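Local structure of diaminopimelate decarboxylase (Phaeodactylum tricornutum, 7JPJ) at residues L45-A50 with Q253-P258; V78-G83 with E97-S102; V150-F155 with K164-G169. The protein probably decarboxylates diaminopimelate to lysine with the help of pyridoxal 5'-phosphate, working as an obligate dimer. One frame throughout, in Å; residues are numbered along the deposited sequence.

Contact 1. Residues L45-A50 with Q253-P258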
ATOM      1  N   LEU A  45      -3.456 -18.224 -24.538  1.00 18.55           N
ATOM      2  CA  LEU A  45      -2.819 -19.223 -25.388  1.00 18.65           C
ATOM      3  C   LEU A  45      -3.376 -19.229 -26.805  1.00 19.25           C
ATOM      4  O   LEU A  45      -2.764 -19.839 -27.690  1.00 19.37           O
ATOM      5  CB  LEU A  45      -2.970 -20.612 -24.767  1.00 18.63           C
ATOM      6  CG  LEU A  45      -2.142 -20.866 -23.508  1.00 18.13           C
ATOM      7  CD1 LEU A  45      -2.694 -22.051 -22.732  1.00 18.26           C
ATOM      8  CD2 LEU A  45      -0.683 -21.080 -23.863  1.00 17.90           C
ATOM      9  N   ALA A  46      -4.512 -18.570 -27.040  1.00 19.32           N
ATOM     10  CA  ALA A  46      -5.103 -18.441 -28.363  1.00 19.85           C
ATOM     11  C   ALA A  46      -4.755 -17.113 -29.028  1.00 20.16           C
ATOM     12  O   ALA A  46      -5.411 -16.721 -29.999  1.00 20.62           O
ATOM     13  CB  ALA A  46      -6.619 -18.611 -28.276  1.00 20.15           C
ATOM     14  N   PHE A  47      -3.744 -16.415 -28.519  1.00 21.62           N
ATOM     15  CA  PHE A  47      -3.348 -15.132 -29.082  1.00 21.87           C
ATOM     16  C   PHE A  47      -2.837 -15.324 -30.507  1.00 22.06           C
ATOM     17  O   PHE A  47      -2.024 -16.228 -30.751  1.00 21.81           O
ATOM     18  CB  PHE A  47      -2.268 -14.487 -28.213  1.00 21.46           C
ATOM     19  CG  PHE A  47      -2.101 -13.010 -28.435  1.00 21.72           C
ATOM     20  CD1 PHE A  47      -1.284 -12.537 -29.450  1.00 21.71           C
ATOM     21  CD2 PHE A  47      -2.747 -12.096 -27.620  1.00 21.36           C
ATOM     22  CE1 PHE A  47      -1.124 -11.178 -29.655  1.00 21.59           C
ATOM     23  CE2 PHE A  47      -2.590 -10.736 -27.818  1.00 20.63           C
ATOM     24  CZ  PHE A  47      -1.777 -10.277 -28.838  1.00 20.89           C
ATOM     25  N   PRO A  48      -3.284 -14.515 -31.465  1.00 22.49           N
ATOM     26  CA  PRO A  48      -2.807 -14.672 -32.846  1.00 22.63           C
ATOM     27  C   PRO A  48      -1.306 -14.429 -32.949  1.00 22.45           C
ATOM     28  O   PRO A  48      -0.791 -13.407 -32.489  1.00 22.33           O
ATOM     29  CB  PRO A  48      -3.607 -13.615 -33.618  1.00 22.85           C
ATOM     30  CG  PRO A  48      -4.799 -13.331 -32.756  1.00 22.79           C
ATOM     31  CD  PRO A  48      -4.322 -13.479 -31.349  1.00 22.55           C
ATOM     32  N   ASN A  49      -0.605 -15.385 -33.555  1.00 20.49           N
ATOM     33  CA  ASN A  49       0.838 -15.298 -33.731  1.00 21.08           C
ATOM     34  C   ASN A  49       1.207 -15.793 -35.121  1.00 22.17           C
ATOM     35  O   ASN A  49       0.498 -16.609 -35.714  1.00 22.71           O
ATOM     36  CB  ASN A  49       1.597 -16.104 -32.665  1.00 21.08           C
ATOM     37  CG  ASN A  49       1.328 -17.590 -32.751  1.00 21.39           C
ATOM     38  OD1 ASN A  49       2.190 -18.361 -33.164  1.00 21.78           O
ATOM     39  ND2 ASN A  49       0.130 -18.001 -32.350  1.00 21.02           N
ATOM     40  N   ALA A  50       2.329 -15.292 -35.636  1.00 20.51           N
ATOM     41  CA  ALA A  50       2.769 -15.649 -36.978  1.00 21.79           C
ATOM     42  C   ALA A  50       3.683 -16.871 -36.977  1.00 22.06           C
ATOM     43  O   ALA A  50       3.458 -17.815 -37.741  1.00 23.25           O
ATOM     44  CB  ALA A  50       3.476 -14.460 -37.635  1.00 22.00           C
ATOM     45  N   GLN A 253      -8.207 -11.446 -29.938  1.00 22.05           N
ATOM     46  CA  GLN A 253      -8.260 -11.850 -31.338  1.00 22.97           C
ATOM     47  C   GLN A 253      -8.247 -10.640 -32.265  1.00 24.37           C
ATOM     48  O   GLN A 253      -7.658 -10.691 -33.351  1.00 25.28           O
ATOM     49  CB  GLN A 253      -9.499 -12.709 -31.592  1.00 23.94           C
ATOM     50  CG  GLN A 253      -9.536 -13.999 -30.790  1.00 23.77           C
ATOM     51  CD  GLN A 253      -8.395 -14.936 -31.141  1.00 23.47           C
ATOM     52  OE1 GLN A 253      -7.935 -14.977 -32.284  1.00 23.94           O
ATOM     53  NE2 GLN A 253      -7.934 -15.698 -30.155  1.00 22.81           N
ATOM     54  N   LYS A 254      -8.882  -9.540 -31.853  1.00 24.28           N
ATOM     55  CA  LYS A 254      -8.975  -8.370 -32.721  1.00 25.53           C
ATOM     56  C   LYS A 254      -7.663  -7.598 -32.775  1.00 25.90           C
ATOM     57  O   LYS A 254      -7.266  -7.127 -33.846  1.00 26.98           O
ATOM     58  CB  LYS A 254     -10.116  -7.462 -32.258  1.00 24.66           C
ATOM     59  CG  LYS A 254     -11.486  -8.009 -32.596  1.00 24.94           C
ATOM     60  CD  LYS A 254     -12.602  -7.130 -32.065  1.00 25.08           C
ATOM     61  CE  LYS A 254     -13.952  -7.645 -32.545  1.00 26.99           C
ATOM     62  NZ  LYS A 254     -14.027  -9.130 -32.426  1.00 26.87           N
ATOM     63  N   ILE A 255      -6.980  -7.445 -31.638  1.00 27.42           N
ATOM     64  CA  ILE A 255      -5.699  -6.746 -31.647  1.00 27.57           C
ATOM     65  C   ILE A 255      -4.546  -7.674 -31.999  1.00 27.82           C
ATOM     66  O   ILE A 255      -3.459  -7.198 -32.349  1.00 28.16           O
ATOM     67  CB  ILE A 255      -5.414  -6.069 -30.295  1.00 25.78           C
ATOM     68  CG1 ILE A 255      -5.119  -7.120 -29.225  1.00 24.85           C
ATOM     69  CG2 ILE A 255      -6.582  -5.180 -29.883  1.00 24.52           C
ATOM     70  CD1 ILE A 255      -4.297  -6.603 -28.072  1.00 23.43           C
ATOM     71  N   GLY A 256      -4.755  -8.984 -31.926  1.00 24.76           N
ATOM     72  CA  GLY A 256      -3.699  -9.940 -32.183  1.00 24.14           C
ATOM     73  C   GLY A 256      -3.343 -10.109 -33.647  1.00 25.29           C
ATOM     74  O   GLY A 256      -2.168 -10.277 -33.981  1.00 25.13           O
ATOM     75  N   LYS A 257      -4.339 -10.074 -34.530  1.00 25.41           N
ATOM     76  CA  LYS A 257      -4.098 -10.304 -35.953  1.00 26.24           C
ATOM     77  C   LYS A 257      -3.260  -9.190 -36.583  1.00 27.05           C
ATOM     78  O   LYS A 257      -2.337  -9.493 -37.350  1.00 27.08           O
ATOM     79  CB  LYS A 257      -5.423 -10.484 -36.702  1.00 27.08           C
ATOM     80  CG  LYS A 257      -5.426 -11.659 -37.678  1.00 27.23           C
ATOM     81  CD  LYS A 257      -5.545 -12.996 -36.943  1.00 26.12           C
ATOM     82  CE  LYS A 257      -4.879 -14.132 -37.716  1.00 25.38           C
ATOM     83  NZ  LYS A 257      -4.831 -15.394 -36.923  1.00 23.94           N
ATOM     84  N   PRO A 258      -3.533  -7.905 -36.312  1.00 26.77           N
ATOM     85  CA  PRO A 258      -2.612  -6.864 -36.806  1.00 26.40           C
ATOM     86  C   PRO A 258      -1.213  -6.978 -36.224  1.00 25.74           C
ATOM     87  O   PRO A 258      -0.238  -6.614 -36.895  1.00 25.60           O
ATOM     88  CB  PRO A 258      -3.298  -5.557 -36.381  1.00 25.66           C
ATOM     89  CG  PRO A 258      -4.726  -5.913 -36.236  1.00 26.14           C
ATOM     90  CD  PRO A 258      -4.735  -7.306 -35.703  1.00 26.77           C
TER

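Contact 2. Residues V78-G83 with E97-S102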
ATOM      1  N   VAL A  78       6.672 -17.803 -16.870  1.00 18.39           N
ATOM      2  CA  VAL A  78       6.655 -16.827 -15.785  1.00 17.92           C
ATOM      3  C   VAL A  78       7.556 -15.654 -16.151  1.00 18.05           C
ATOM      4  O   VAL A  78       8.678 -15.853 -16.631  1.00 18.62           O
ATOM      5  CB  VAL A  78       7.100 -17.462 -14.452  1.00 17.97           C
ATOM      6  CG1 VAL A  78       7.670 -16.412 -13.510  1.00 17.75           C
ATOM      7  CG2 VAL A  78       5.938 -18.187 -13.797  1.00 17.70           C
ATOM      8  N   ASP A  79       7.057 -14.434 -15.932  1.00 19.35           N
ATOM      9  CA  ASP A  79       7.841 -13.205 -16.034  1.00 19.89           C
ATOM     10  C   ASP A  79       8.032 -12.645 -14.627  1.00 19.21           C
ATOM     11  O   ASP A  79       7.065 -12.212 -13.989  1.00 18.26           O
ATOM     12  CB  ASP A  79       7.151 -12.189 -16.944  1.00 20.05           C
ATOM     13  CG  ASP A  79       7.546 -10.749 -16.629  1.00 20.14           C
ATOM     14  OD1 ASP A  79       8.762 -10.457 -16.511  1.00 20.57           O
ATOM     15  OD2 ASP A  79       6.631  -9.904 -16.505  1.00 19.57           O
ATOM     16  N   ALA A  80       9.276 -12.643 -14.153  1.00 19.56           N
ATOM     17  CA  ALA A  80       9.592 -12.266 -12.782  1.00 18.65           C
ATOM     18  C   ALA A  80      10.099 -10.830 -12.719  1.00 19.51           C
ATOM     19  O   ALA A  80      10.813 -10.372 -13.616  1.00 20.69           O
ATOM     20  CB  ALA A  80      10.632 -13.213 -12.188  1.00 18.29           C
ATOM     21  N   SER A  81       9.733 -10.130 -11.644  1.00 19.53           N
ATOM     22  CA  SER A  81      10.076  -8.726 -11.467  1.00 20.19           C
ATOM     23  C   SER A  81      11.288  -8.506 -10.572  1.00 20.50           C
ATOM     24  O   SER A  81      11.737  -7.362 -10.440  1.00 21.28           O
ATOM     25  CB  SER A  81       8.883  -7.965 -10.882  1.00 18.84           C
ATOM     26  OG  SER A  81       7.832  -7.882 -11.821  1.00 19.12           O
ATOM     27  N   SER A  82      11.811  -9.555  -9.943  1.00 19.38           N
ATOM     28  CA  SER A  82      12.985  -9.427  -9.093  1.00 19.49           C
ATOM     29  C   SER A  82      13.574 -10.811  -8.882  1.00 19.14           C
ATOM     30  O   SER A  82      12.930 -11.827  -9.158  1.00 19.03           O
ATOM     31  CB  SER A  82      12.650  -8.775  -7.745  1.00 18.44           C
ATOM     32  OG  SER A  82      11.797  -9.601  -6.969  1.00 18.03           O
ATOM     33  N   GLY A  83      14.811 -10.837  -8.386  1.00 18.21           N
ATOM     34  CA  GLY A  83      15.437 -12.102  -8.053  1.00 18.71           C
ATOM     35  C   GLY A  83      14.671 -12.892  -7.016  1.00 18.37           C
ATOM     36  O   GLY A  83      14.809 -14.117  -6.952  1.00 18.70           O
ATOM     37  N   GLU A  97      14.218 -22.411 -16.832  1.00 21.64           N
ATOM     38  CA  GLU A  97      14.145 -21.976 -18.224  1.00 22.44           C
ATOM     39  C   GLU A  97      12.814 -21.317 -18.564  1.00 22.58           C
ATOM     40  O   GLU A  97      12.737 -20.577 -19.552  1.00 23.15           O
ATOM     41  CB  GLU A  97      14.383 -23.157 -19.171  1.00 23.00           C
ATOM     42  CG  GLU A  97      15.385 -24.191 -18.679  1.00 23.52           C
ATOM     43  CD  GLU A  97      14.798 -25.137 -17.641  1.00 23.20           C
ATOM     44  OE1 GLU A  97      15.372 -25.231 -16.530  1.00 23.70           O
ATOM     45  OE2 GLU A  97      13.758 -25.771 -17.933  1.00 22.64           O
ATOM     46  N   ASN A  98      11.766 -21.573 -17.784  1.00 20.69           N
ATOM     47  CA  ASN A  98      10.465 -20.962 -18.018  1.00 20.96           C
ATOM     48  C   ASN A  98      10.336 -19.588 -17.376  1.00 20.89           C
ATOM     49  O   ASN A  98       9.271 -18.970 -17.481  1.00 21.09           O
ATOM     50  CB  ASN A  98       9.345 -21.873 -17.503  1.00 20.36           C
ATOM     51  CG  ASN A  98       9.226 -23.161 -18.294  1.00 20.86           C
ATOM     52  OD1 ASN A  98      10.171 -23.590 -18.959  1.00 21.25           O
ATOM     53  ND2 ASN A  98       8.055 -23.784 -18.229  1.00 20.66           N
ATOM     54  N   ILE A  99      11.383 -19.096 -16.721  1.00 19.65           N
ATOM     55  CA  ILE A  99      11.363 -17.807 -16.044  1.00 19.11           C
ATOM     56  C   ILE A  99      12.238 -16.835 -16.820  1.00 19.51           C
ATOM     57  O   ILE A  99      13.353 -17.184 -17.227  1.00 20.32           O
ATOM     58  CB  ILE A  99      11.841 -17.927 -14.586  1.00 19.04           C
ATOM     59  CG1 ILE A  99      11.095 -19.055 -13.868  1.00 18.86           C
ATOM     60  CG2 ILE A  99      11.656 -16.607 -13.854  1.00 18.45           C
ATOM     61  CD1 ILE A  99      11.579 -19.306 -12.455  1.00 18.92           C
ATOM     62  N   SER A 100      11.730 -15.624 -17.033  1.00 19.82           N
ATOM     63  CA  SER A 100      12.517 -14.513 -17.545  1.00 20.18           C
ATOM     64  C   SER A 100      12.504 -13.393 -16.514  1.00 20.17           C
ATOM     65  O   SER A 100      11.480 -13.145 -15.869  1.00 20.07           O
ATOM     66  CB  SER A 100      11.980 -14.013 -18.893  1.00 20.37           C
ATOM     67  OG  SER A 100      10.769 -13.300 -18.733  1.00 20.44           O
ATOM     68  N   LEU A 101      13.643 -12.722 -16.352  1.00 20.58           N
ATOM     69  CA  LEU A 101      13.826 -11.718 -15.306  1.00 20.60           C
ATOM     70  C   LEU A 101      13.938 -10.332 -15.933  1.00 20.93           C
ATOM     71  O   LEU A 101      14.901 -10.042 -16.653  1.00 20.97           O
ATOM     72  CB  LEU A 101      15.061 -12.034 -14.464  1.00 20.47           C
ATOM     73  CG  LEU A 101      15.525 -10.960 -13.479  1.00 20.74           C
ATOM     74  CD1 LEU A 101      14.441 -10.647 -12.456  1.00 20.40           C
ATOM     75  CD2 LEU A 101      16.810 -11.390 -12.790  1.00 20.63           C
ATOM     76  N   SER A 102      12.952  -9.482 -15.656  1.00 21.52           N
ATOM     77  CA  SER A 102      12.971  -8.071 -16.032  1.00 21.63           C
ATOM     78  C   SER A 102      12.736  -7.266 -14.761  1.00 22.18           C
ATOM     79  O   SER A 102      11.613  -7.228 -14.247  1.00 22.04           O
ATOM     80  CB  SER A 102      11.910  -7.756 -17.086  1.00 20.98           C
ATOM     81  OG  SER A 102      11.739  -8.838 -17.985  1.00 20.97           O
TER
HETATM   82  O   HOH W   1       8.630  -8.000 -14.739  1.00 18.63           O

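Contact 3. Residues V150-F155 with K164-G169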
ATOM      1  N   VAL A 150       8.609   6.259 -26.680  1.00 42.55           N
ATOM      2  CA  VAL A 150       7.206   6.631 -26.586  1.00 44.65           C
ATOM      3  C   VAL A 150       6.546   5.693 -25.586  1.00 42.22           C
ATOM      4  O   VAL A 150       7.023   4.580 -25.347  1.00 39.34           O
ATOM      5  CB  VAL A 150       6.518   6.580 -27.973  1.00 47.45           C
ATOM      6  CG1 VAL A 150       6.349   5.141 -28.440  1.00 45.60           C
ATOM      7  CG2 VAL A 150       5.191   7.320 -27.951  1.00 50.65           C
ATOM      8  N   GLY A 151       5.457   6.158 -24.980  1.00 43.65           N
ATOM      9  CA  GLY A 151       4.774   5.363 -23.981  1.00 41.78           C
ATOM     10  C   GLY A 151       3.315   5.124 -24.304  1.00 43.78           C
ATOM     11  O   GLY A 151       2.942   4.997 -25.473  1.00 45.63           O
ATOM     12  N   SER A 152       2.502   4.988 -23.270  1.00 43.68           N
ATOM     13  CA  SER A 152       1.051   4.753 -23.443  1.00 45.77           C
ATOM     14  C   SER A 152       0.342   6.078 -23.725  1.00 49.98           C
ATOM     15  O   SER A 152       0.289   6.916 -22.823  1.00 51.10           O
ATOM     16  CB  SER A 152       0.540   4.087 -22.209  1.00 44.45           C
ATOM     17  OG  SER A 152       1.145   2.820 -22.040  1.00 40.81           O
ATOM     18  N   GLY A 153      -0.151   6.271 -24.947  1.00 52.62           N
ATOM     19  CA  GLY A 153      -0.825   7.532 -25.327  1.00 57.11           C
ATOM     20  C   GLY A 153      -0.240   8.179 -26.567  1.00 58.98           C
ATOM     21  O   GLY A 153      -0.839   9.151 -27.027  1.00 62.65           O
ATOM     22  N   GLY A 154       0.867   7.658 -27.093  1.00 64.78           N
ATOM     23  CA  GLY A 154       1.555   8.307 -28.223  1.00 67.48           C
ATOM     24  C   GLY A 154       2.324   9.499 -27.690  1.00 68.84           C
ATOM     25  O   GLY A 154       2.939   9.366 -26.613  1.00 67.57           O
ATOM     26  N   PHE A 155       2.271  10.633 -28.397  1.00 80.02           N
ATOM     27  CA  PHE A 155       2.928  11.875 -27.909  1.00 81.17           C
ATOM     28  C   PHE A 155       1.867  12.771 -27.269  1.00 82.21           C
ATOM     29  O   PHE A 155       1.865  13.972 -27.578  1.00 84.54           O
ATOM     30  CB  PHE A 155       3.624  12.602 -29.061  1.00 82.84           C
ATOM     31  CG  PHE A 155       5.032  13.045 -28.758  1.00 83.75           C
ATOM     32  CD1 PHE A 155       5.950  12.167 -28.204  1.00 82.42           C
ATOM     33  CD2 PHE A 155       5.443  14.341 -29.028  1.00 85.87           C
ATOM     34  CE1 PHE A 155       7.245  12.576 -27.929  1.00 82.97           C
ATOM     35  CE2 PHE A 155       6.736  14.750 -28.748  1.00 86.64           C
ATOM     36  CZ  PHE A 155       7.636  13.866 -28.202  1.00 84.96           C
ATOM     37  N   LYS A 164       4.146  12.893 -16.945  1.00 52.18           N
ATOM     38  CA  LYS A 164       3.403  11.965 -16.105  1.00 50.43           C
ATOM     39  C   LYS A 164       4.073  10.596 -16.114  1.00 46.27           C
ATOM     40  O   LYS A 164       4.875  10.275 -16.996  1.00 45.02           O
ATOM     41  CB  LYS A 164       1.946  11.844 -16.572  1.00 52.76           C
ATOM     42  CG  LYS A 164       1.133  13.128 -16.438  1.00 57.25           C
ATOM     43  CD  LYS A 164       0.614  13.320 -15.015  1.00 57.73           C
ATOM     44  CE  LYS A 164      -0.911  13.284 -14.959  1.00 60.45           C
ATOM     45  NZ  LYS A 164      -1.456  13.980 -13.756  1.00 62.66           N
ATOM     46  N   THR A 165       3.737   9.791 -15.108  1.00 30.35           N
ATOM     47  CA  THR A 165       4.290   8.445 -15.007  1.00 28.89           C
ATOM     48  C   THR A 165       3.842   7.598 -16.190  1.00 29.35           C
ATOM     49  O   THR A 165       2.704   7.703 -16.655  1.00 30.04           O
ATOM     50  CB  THR A 165       3.853   7.786 -13.699  1.00 27.60           C
ATOM     51  OG1 THR A 165       2.425   7.826 -13.595  1.00 27.91           O
ATOM     52  CG2 THR A 165       4.462   8.504 -12.512  1.00 27.76           C
ATOM     53  N   ASN A 166       4.740   6.744 -16.669  1.00 27.87           N
ATOM     54  CA  ASN A 166       4.474   5.987 -17.883  1.00 28.86           C
ATOM     55  C   ASN A 166       5.369   4.758 -17.922  1.00 28.61           C
ATOM     56  O   ASN A 166       6.437   4.721 -17.305  1.00 28.04           O
ATOM     57  CB  ASN A 166       4.693   6.847 -19.132  1.00 30.35           C
ATOM     58  CG  ASN A 166       3.756   6.481 -20.262  1.00 31.08           C
ATOM     59  OD1 ASN A 166       3.953   5.476 -20.945  1.00 31.31           O
ATOM     60  ND2 ASN A 166       2.726   7.296 -20.465  1.00 31.40           N
ATOM     61  N   VAL A 167       4.908   3.744 -18.663  1.00 27.44           N
ATOM     62  CA  VAL A 167       5.704   2.541 -18.898  1.00 27.27           C
ATOM     63  C   VAL A 167       6.780   2.752 -19.947  1.00 28.60           C
ATOM     64  O   VAL A 167       7.669   1.901 -20.091  1.00 28.59           O
ATOM     65  CB  VAL A 167       4.814   1.360 -19.331  1.00 27.12           C
ATOM     66  CG1 VAL A 167       3.974   0.862 -18.164  1.00 25.30           C
ATOM     67  CG2 VAL A 167       3.923   1.766 -20.499  1.00 28.06           C
ATOM     68  N   GLY A 168       6.723   3.856 -20.688  1.00 26.34           N
ATOM     69  CA  GLY A 168       7.729   4.166 -21.685  1.00 26.82           C
ATOM     70  C   GLY A 168       7.730   5.649 -21.976  1.00 28.43           C
ATOM     71  O   GLY A 168       6.870   6.399 -21.507  1.00 29.23           O
ATOM     72  N   GLY A 169       8.714   6.067 -22.763  1.00 29.22           N
ATOM     73  CA  GLY A 169       8.837   7.451 -23.149  1.00 29.71           C
ATOM     74  C   GLY A 169       9.881   8.185 -22.334  1.00 29.39           C
ATOM     75  O   GLY A 169      10.592   7.592 -21.516  1.00 28.60           O
TER

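Contact 1. Residues L45-A50 with Q253-P258
Pro48 lies with its ring against the backbone of Gly256, and this is the dense heart of the contact. Its CB sits 3.5 Å from Gly256 C, and its CG 3.6 Å from Gly256 CA; with no side chain on Gly256, the proline can settle directly on the turn of helix 252-270. Phe47 comes in beside it. Its CB starts off pointing away from the helix, but with CG anti to the backbone N (chi1 -162°) the ring swings back until CE1 is 3.8 Å from Gly256 CA. The ring meets both Gly256 CA and the CD1 methyl of Ile255 obliquely, and it also packs on Leu252 of the same helix and on Met276 and Ile278 of strand 275-278.

The solvent side is looser and more polar. Gln253, its chain bent at chi2, reaches over to give an N-H to the loop: NE2 to Ala46 O, 2.7 Å, with the donor above the carbonyl plane and not on a lone pair. The same amide leans its OE1 toward Pro48 CG at 3.6 Å. Lys257 brings its CD to 3.9 Å from Pro48 CB. Within the loop, Asn49 ND2 bonds to Phe47 O in the carbonyl plane, tying the two residues that flank Pro48.

The loop leads from helix 34-45 into strand 53-58, and helix 252-270 leads to strand 275-278, the parallel neighbour of strand 53-58. Outer helices and loops packed round a closed parallel sheet in this way belong to the alpha/beta (TIM) barrel.

Contact 2. Residues V78-G83 with E97-S102
Val78, Asp79 and Ala80 pair with Ile99, Ser100 and Leu101 as neighbouring parallel strands, their axes 4.8 Å apart and turned by 25°. Four backbone bonds alternate across the seam: Val78 N to Asn98 O, Ser100 N to Val78 O, Ala80 N to Ser100 O at 2.8 Å, and Ser102 N to Ala80 O.

Val78, Ala80, Ile99 and Leu101 occupy one face of the sheet, Ala80 and Ile99 under helix 83-91 and Val78 against Leu68 of helix 65-73. There Val78 and Ile99 run alongside each other in the same direction. The CG2 branch of Ile99 is the meeting point, 4.0 Å from Val78 CG1 and 3.9 Å from Ala80 CB. Leu101, with CG anti to its N (chi1 170°), carries CD1 forward to the turn after strand 77-80, 3.7 Å from Ser82 C. Ser82 itself N-caps helix 83-91 with weak bonds, while its OG also bonds to Asn405 O of the second subunit.

Asp79 and Ser100 share the other face, beside Arg56. Asp79 OD2 there lies close to Glu279 OE2, two like charges. A water lies 3.0 Å from Asp79 OD1, 3.0 Å from Ser81 OG and 3.1 Å from Ser102 O; with more acceptors than protons, these links probably compete. The contact thus separates an oily face under the helices from a polar one inside the barrel, where a buried carboxylate meets water at OD1 and a neighbouring acid at OD2.

Contact 3. Residues V150-F155 with K164-G169
Asn166 turns its carboxamide onto the backbone of Ser152, using both ends of the flat group. On one end OD1 accepts from Ser152 N, 2.8 Å away, with the donor in the carbonyl plane on a lone pair and nearly straight at 161°. On the other, ND2 points at Ser152 O, a weak but well-aligned bond of 3.4 Å. The amide thus meets the N-H and C=O of one residue, and the two bonds, one weak, probably settle which way it is turned.

The second lone pair of OD1 looks back into its own segment and takes Gly168 N at 3.2 Å, which makes an Asx turn. One oxygen thus fastens two segments: the turn bends residues 166-168, and Ser152 N is held against that bend. Gly151, without a side chain, slips in beside the amide, its CA 3.1 Å from Asn166 OD1 and 3.4 Å from Gly168 O, the latter a CA-H...O contact. Beyond the amide, Ser152 OG stands anti to the carbonyl carbon (chi1 -63°), where it meets Val167 CG2.

Both segments lie in the excursion between strands 141-147 and 176-177. Gly169 O is tied to Asn147 ND2 at the end of the former, while Val150, Ser152 and Val167 lean on Ile204, Ser206 and His203 in the loop following strand 196-201. Thr165 packs on Leu373 of the second subunit, and its OG1 bonds weakly to Glu371 O there.

All three contacts belong to the pyridoxal-binding barrel, with centres 23 to 24 Å apart and none touching another. Contact 1 closes a long loop of chain within which contacts 2 and 3 follow in series; it lies away from the active site, the Ile255 side chain being about 13 Å from the bound D-lysine. The other two lie closer to the active site. In contact 2 the Ser81 side chain is about 3 Å from that of Lys60, the predicted cofactor lysine, here without its cofactor. In contact 3 the Val167 side chain is about 8 Å from that of Lys60 and about 7 Å from D-lysine. Contacts 2 and 3 both also meet the second subunit.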